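Local coordinates for uncharacterized protein (Bacteroides caccae, PDB 4R4K) that is of unknown function but adopts a cystatin-like fold of the NTF2 clan and holds polyethylene glycol molecules in pockets in the crystal, at residues S14-F19 with V106-A111; F32-P37 with E56-L61. All blocks are in the same frame, centred on the assembly; numbering follows the deposited sequence.

Contact 1 (S14-F19 with V106-A111); sequences SFLDKF and VEFEQA
F15 and L16, neighbours on helix 12-21, both reach F108 on strand 104-110 across a gap that side chains alone bridge. F15 comes first. Its CG lies anti to the backbone N (chi1 154°), which carries the ring out from the helix so that CE2 stops 3.8 Å from F108 CD1 and 4.0 Å from F108 CE1. The two phenyl rings are not stacked: F108 CD1 and CE1 lie beside the rim of F15, near its plane, while F15 CE2 comes to F108 at a slant. L16, whose CA is 9.9 Å from F108 CA, adds a second touch through one methyl, its CD1 lying 4.0 Å from F108 CZ, with the two side chains crossing at about a right angle. F108 is thus met at two places, along its CD1-CE1 side by F15 and at CZ by L16. One helical turn on from F15, F19 sets its CB over one face of the F15 ring, 4.0 Å above the plane and offset toward the rim; the F19 N to F15 O bond of 2.8 Å marks that same turn. F19 also points its CB toward the strand and rests on V118 of strand 116-123. Beyond the pair, F12 meets F108 edge-to-face and W116 meets the F15 ring, so the contact belongs to a larger aromatic cluster. The result is a helix packed by its aromatic side chains on an antiparallel sheet, as expected of the cystatin-like fold of the NTF2 clan.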
# COMPACT_ATOMS: atom_id res chain seq x y z
N SER A 14 7.27 -14.74 6.09
CA SER A 14 7.81 -14.36 7.40
C SER A 14 8.05 -12.86 7.48
O SER A 14 7.70 -12.21 8.47
CB SER A 14 9.10 -15.14 7.69
OG SER A 14 9.54 -14.82 8.99
N PHE A 15 8.65 -12.30 6.45
CA PHE A 15 8.78 -10.84 6.33
C PHE A 15 7.43 -10.12 6.46
O PHE A 15 7.32 -9.11 7.17
CB PHE A 15 9.45 -10.46 5.00
CG PHE A 15 9.07 -9.09 4.51
CD1 PHE A 15 9.67 -7.94 5.03
CD2 PHE A 15 8.08 -8.94 3.54
CE1 PHE A 15 9.33 -6.67 4.55
CE2 PHE A 15 7.70 -7.67 3.10
CZ PHE A 15 8.33 -6.54 3.60
N LEU A 16 6.44 -10.59 5.71
CA LEU A 16 5.17 -9.88 5.66
C LEU A 16 4.49 -9.88 7.02
O LEU A 16 3.92 -8.86 7.43
CB LEU A 16 4.29 -10.48 4.59
CG LEU A 16 3.02 -9.71 4.29
CD1 LEU A 16 3.33 -8.32 3.77
CD2 LEU A 16 2.17 -10.50 3.31
N ASP A 17 4.61 -10.98 7.74
CA ASP A 17 4.09 -11.05 9.10
C ASP A 17 4.78 -10.04 10.03
O ASP A 17 4.12 -9.37 10.82
CB ASP A 17 4.19 -12.48 9.65
CG ASP A 17 3.12 -13.40 9.05
OD1 ASP A 17 2.16 -12.89 8.44
OD2 ASP A 17 3.23 -14.63 9.22
N LYS A 18 6.09 -9.89 9.92
CA LYS A 18 6.76 -8.88 10.72
C LYS A 18 6.38 -7.44 10.29
O LYS A 18 6.18 -6.55 11.11
CB LYS A 18 8.27 -9.10 10.73
CG LYS A 18 8.92 -8.29 11.84
CD LYS A 18 10.42 -8.49 11.88
CE LYS A 18 11.01 -7.76 13.06
NZ LYS A 18 12.49 -7.88 13.12
N PHE A 19 6.32 -7.23 8.98
CA PHE A 19 5.98 -5.94 8.38
C PHE A 19 4.63 -5.44 8.90
O PHE A 19 4.49 -4.27 9.28
CB PHE A 19 5.94 -6.14 6.87
CG PHE A 19 5.70 -4.90 6.04
CD1 PHE A 19 6.76 -4.10 5.60
CD2 PHE A 19 4.41 -4.56 5.62
CE1 PHE A 19 6.54 -2.97 4.81
CE2 PHE A 19 4.20 -3.46 4.81
CZ PHE A 19 5.26 -2.66 4.41
N VAL A 106 0.37 -2.87 -3.97
CA VAL A 106 1.64 -2.77 -3.27
C VAL A 106 2.66 -3.67 -3.96
O VAL A 106 2.39 -4.84 -4.25
CB VAL A 106 1.52 -3.24 -1.80
CG1 VAL A 106 2.80 -2.88 -1.04
CG2 VAL A 106 0.30 -2.63 -1.15
N GLU A 107 3.81 -3.08 -4.27
CA GLU A 107 4.87 -3.78 -4.97
C GLU A 107 6.03 -4.01 -4.02
O GLU A 107 6.55 -3.05 -3.41
CB GLU A 107 5.36 -2.96 -6.17
CG GLU A 107 6.44 -3.66 -6.98
CD GLU A 107 6.82 -2.91 -8.24
OE1 GLU A 107 6.62 -1.69 -8.29
OE2 GLU A 107 7.34 -3.54 -9.17
N PHE A 108 6.44 -5.27 -3.89
CA PHE A 108 7.50 -5.71 -3.00
C PHE A 108 8.65 -6.26 -3.82
O PHE A 108 8.44 -6.95 -4.83
CB PHE A 108 7.05 -6.86 -2.12
CG PHE A 108 5.90 -6.56 -1.23
CD1 PHE A 108 6.09 -6.04 0.05
CD2 PHE A 108 4.62 -6.83 -1.66
CE1 PHE A 108 5.01 -5.80 0.86
CE2 PHE A 108 3.54 -6.58 -0.85
CZ PHE A 108 3.73 -6.08 0.42
N GLU A 109 9.87 -5.90 -3.42
CA GLU A 109 11.06 -6.43 -4.09
C GLU A 109 12.06 -6.85 -3.04
O GLU A 109 12.23 -6.17 -2.01
CB GLU A 109 11.65 -5.39 -5.04
CG GLU A 109 10.75 -5.13 -6.24
CD GLU A 109 11.38 -4.25 -7.30
OE1 GLU A 109 12.37 -3.54 -7.00
OE2 GLU A 109 10.87 -4.26 -8.44
N GLN A 110 12.71 -7.98 -3.30
CA GLN A 110 13.77 -8.44 -2.46
C GLN A 110 15.05 -7.83 -3.01
O GLN A 110 15.44 -8.10 -4.16
CB GLN A 110 13.85 -9.95 -2.41
CG GLN A 110 14.73 -10.43 -1.27
CD GLN A 110 15.16 -11.86 -1.42
OE1 GLN A 110 15.70 -12.23 -2.44
NE2 GLN A 110 14.92 -12.66 -0.42
N ALA A 111 15.67 -7.00 -2.19
CA ALA A 111 16.82 -6.22 -2.60
C ALA A 111 18.11 -7.06 -2.60
O ALA A 111 18.11 -8.22 -2.17
CB ALA A 111 16.99 -5.04 -1.68

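Contact 2 (F32-P37 with E56-L61); sequences FPLKTP and EKWPLL
Neither segment pairs with the other through its backbone: F32-P37 is irregular chain with a cis peptide bond before P33, E56-L61 leaves a short 3-10 turn for open loop, and the nearest alpha carbons, F32 CA and W58 CA, are 9.4 Å apart. W58 spans the gap. A chi1 of 179° extends its indole away from the backbone N and out from the loop to meet F32 and L34. F32 approaches with the CZ end of its ring, which lies 3.7 Å from W58 CB and 3.9 Å from W58 CG. The planes stand at 72° with the phenyl and pyrrole centroids 5.8 Å apart, consistent with an offset edge-to-face pair: the edge of F32 is turned toward the indole face, displaced to the CB side. L34 takes the six-membered part of the indole, its CD1 methyl sitting 3.9 Å from W58 CZ3; the L34 and W58 side chains cross at about a right angle. Within the second segment, P59 CD lies 3.7 Å above one face of W58, and L60 CD2 stands in plane at its edge. The polar end of the indole is also held, because W58 NE1 bonds to Q26 OE1 of helix 23-28, the acceptor that L61 N uses as well. Off to one side, K57 NZ forms a salt bridge with E56 OE2 at 2.9 Å, approaching from above the carboxylate plane, and bonds P52 O too. L60 and L61 line a pocket occupied by polyethylene glycol. Across the two segments the chemistry is wholly apolar, so the two loops are joined by shape and burial, while the bond from W58 NE1 to Q26 helps to set the rotation of the indole, together with the packing on it.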
# COMPACT_ATOMS: atom_id res chain seq x y z
N PHE A 32 11.28 5.07 0.32
CA PHE A 32 10.72 6.36 -0.01
C PHE A 32 11.75 7.22 -0.73
O PHE A 32 12.94 7.13 -0.42
CB PHE A 32 10.28 7.10 1.26
CG PHE A 32 9.17 6.42 2.02
CD1 PHE A 32 7.87 6.42 1.53
CD2 PHE A 32 9.41 5.81 3.27
CE1 PHE A 32 6.85 5.82 2.23
CE2 PHE A 32 8.37 5.20 3.99
CZ PHE A 32 7.09 5.21 3.47
N PRO A 33 11.31 8.08 -1.66
CA PRO A 33 9.92 8.25 -2.11
C PRO A 33 9.57 7.11 -3.02
O PRO A 33 10.45 6.54 -3.68
CB PRO A 33 9.94 9.57 -2.88
CG PRO A 33 11.35 9.76 -3.29
CD PRO A 33 12.20 9.11 -2.24
N LEU A 34 8.31 6.70 -3.01
CA LEU A 34 7.93 5.54 -3.80
C LEU A 34 8.06 5.83 -5.29
O LEU A 34 8.11 7.00 -5.71
CB LEU A 34 6.51 5.09 -3.44
CG LEU A 34 6.35 4.67 -1.97
CD1 LEU A 34 4.89 4.40 -1.69
CD2 LEU A 34 7.21 3.45 -1.65
N LYS A 35 8.13 4.77 -6.07
CA LYS A 35 8.39 4.91 -7.50
C LYS A 35 7.35 5.77 -8.22
O LYS A 35 7.71 6.58 -9.09
CB LYS A 35 8.51 3.54 -8.18
CG LYS A 35 9.83 2.85 -7.91
CD LYS A 35 10.12 1.75 -8.91
CE LYS A 35 9.30 0.50 -8.62
NZ LYS A 35 9.57 -0.58 -9.61
N THR A 36 6.09 5.64 -7.85
CA THR A 36 5.02 6.40 -8.50
C THR A 36 4.52 7.48 -7.55
O THR A 36 4.05 7.19 -6.45
CB THR A 36 3.86 5.48 -8.91
OG1 THR A 36 4.37 4.44 -9.75
CG2 THR A 36 2.77 6.27 -9.67
N PRO A 37 4.64 8.76 -7.96
CA PRO A 37 4.13 9.81 -7.08
C PRO A 37 2.60 9.87 -7.09
O PRO A 37 1.94 9.23 -7.90
CB PRO A 37 4.70 11.09 -7.70
CG PRO A 37 4.83 10.78 -9.14
CD PRO A 37 5.16 9.30 -9.23
N GLU A 56 5.72 10.60 5.34
CA GLU A 56 4.63 11.23 6.09
C GLU A 56 3.25 10.91 5.48
O GLU A 56 2.25 11.04 6.15
CB GLU A 56 4.86 12.75 6.27
CG GLU A 56 4.26 13.62 5.19
CD GLU A 56 5.05 13.62 3.90
OE1 GLU A 56 6.00 12.82 3.78
OE2 GLU A 56 4.71 14.43 3.00
N LYS A 57 3.19 10.51 4.22
CA LYS A 57 1.94 10.17 3.55
C LYS A 57 1.56 8.70 3.64
O LYS A 57 0.45 8.33 3.30
CB LYS A 57 2.02 10.58 2.07
CG LYS A 57 2.21 12.08 1.86
CD LYS A 57 2.11 12.47 0.40
CE LYS A 57 2.42 13.94 0.18
NZ LYS A 57 3.88 14.23 0.27
N TRP A 58 2.48 7.85 4.09
CA TRP A 58 2.28 6.41 4.08
C TRP A 58 1.19 5.91 5.04
O TRP A 58 1.31 6.11 6.24
CB TRP A 58 3.58 5.68 4.44
CG TRP A 58 3.45 4.20 4.48
CD1 TRP A 58 3.43 3.39 5.59
CD2 TRP A 58 3.28 3.34 3.34
NE1 TRP A 58 3.25 2.07 5.20
CE2 TRP A 58 3.16 2.01 3.83
CE3 TRP A 58 3.20 3.57 1.96
CZ2 TRP A 58 2.98 0.93 2.99
CZ3 TRP A 58 3.03 2.48 1.13
CH2 TRP A 58 2.93 1.18 1.64
N PRO A 59 0.16 5.24 4.51
CA PRO A 59 -0.78 4.52 5.40
C PRO A 59 -0.24 3.15 5.79
O PRO A 59 -0.04 2.30 4.93
CB PRO A 59 -2.05 4.36 4.53
CG PRO A 59 -1.78 5.14 3.27
CD PRO A 59 -0.30 5.17 3.12
N LEU A 60 -0.10 2.92 7.09
CA LEU A 60 0.38 1.65 7.58
C LEU A 60 -0.59 0.51 7.23
O LEU A 60 -1.80 0.65 7.41
CB LEU A 60 0.63 1.74 9.09
CG LEU A 60 1.79 2.66 9.50
CD1 LEU A 60 1.69 3.05 10.97
CD2 LEU A 60 3.14 2.01 9.24
N LEU A 61 -0.01 -0.58 6.75
CA LEU A 61 -0.75 -1.76 6.28
C LEU A 61 -0.75 -2.87 7.32
O LEU A 61 0.29 -3.22 7.86
CB LEU A 61 -0.10 -2.30 5.02
CG LEU A 61 -0.19 -1.34 3.84
CD1 LEU A 61 0.62 -1.89 2.69
CD2 LEU A 61 -1.63 -1.06 3.42

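Both contacts are buried and built on apolar side chains that meet an aromatic ring, but they join different elements. Contact 1 is purely apolar and sets helix 12-21 against a strand inside the five-stranded sheet; contact 2 ties two loops together, and its packed indole also has a polar NE1, satisfied by Q26 of helix 23-28. Strand 116-123, reached by L34 and W58, also receives F19, V106 and F108: shared ground for sites whose centres lie 15 Å apart. They also touch directly, V106 CG2 packing 3.9 Å from L61 CD1. A weak, long ion pair joins E107 to K35. Only contact 2 pairs its rings edge-to-face across the segments and includes residues of a glycol pocket.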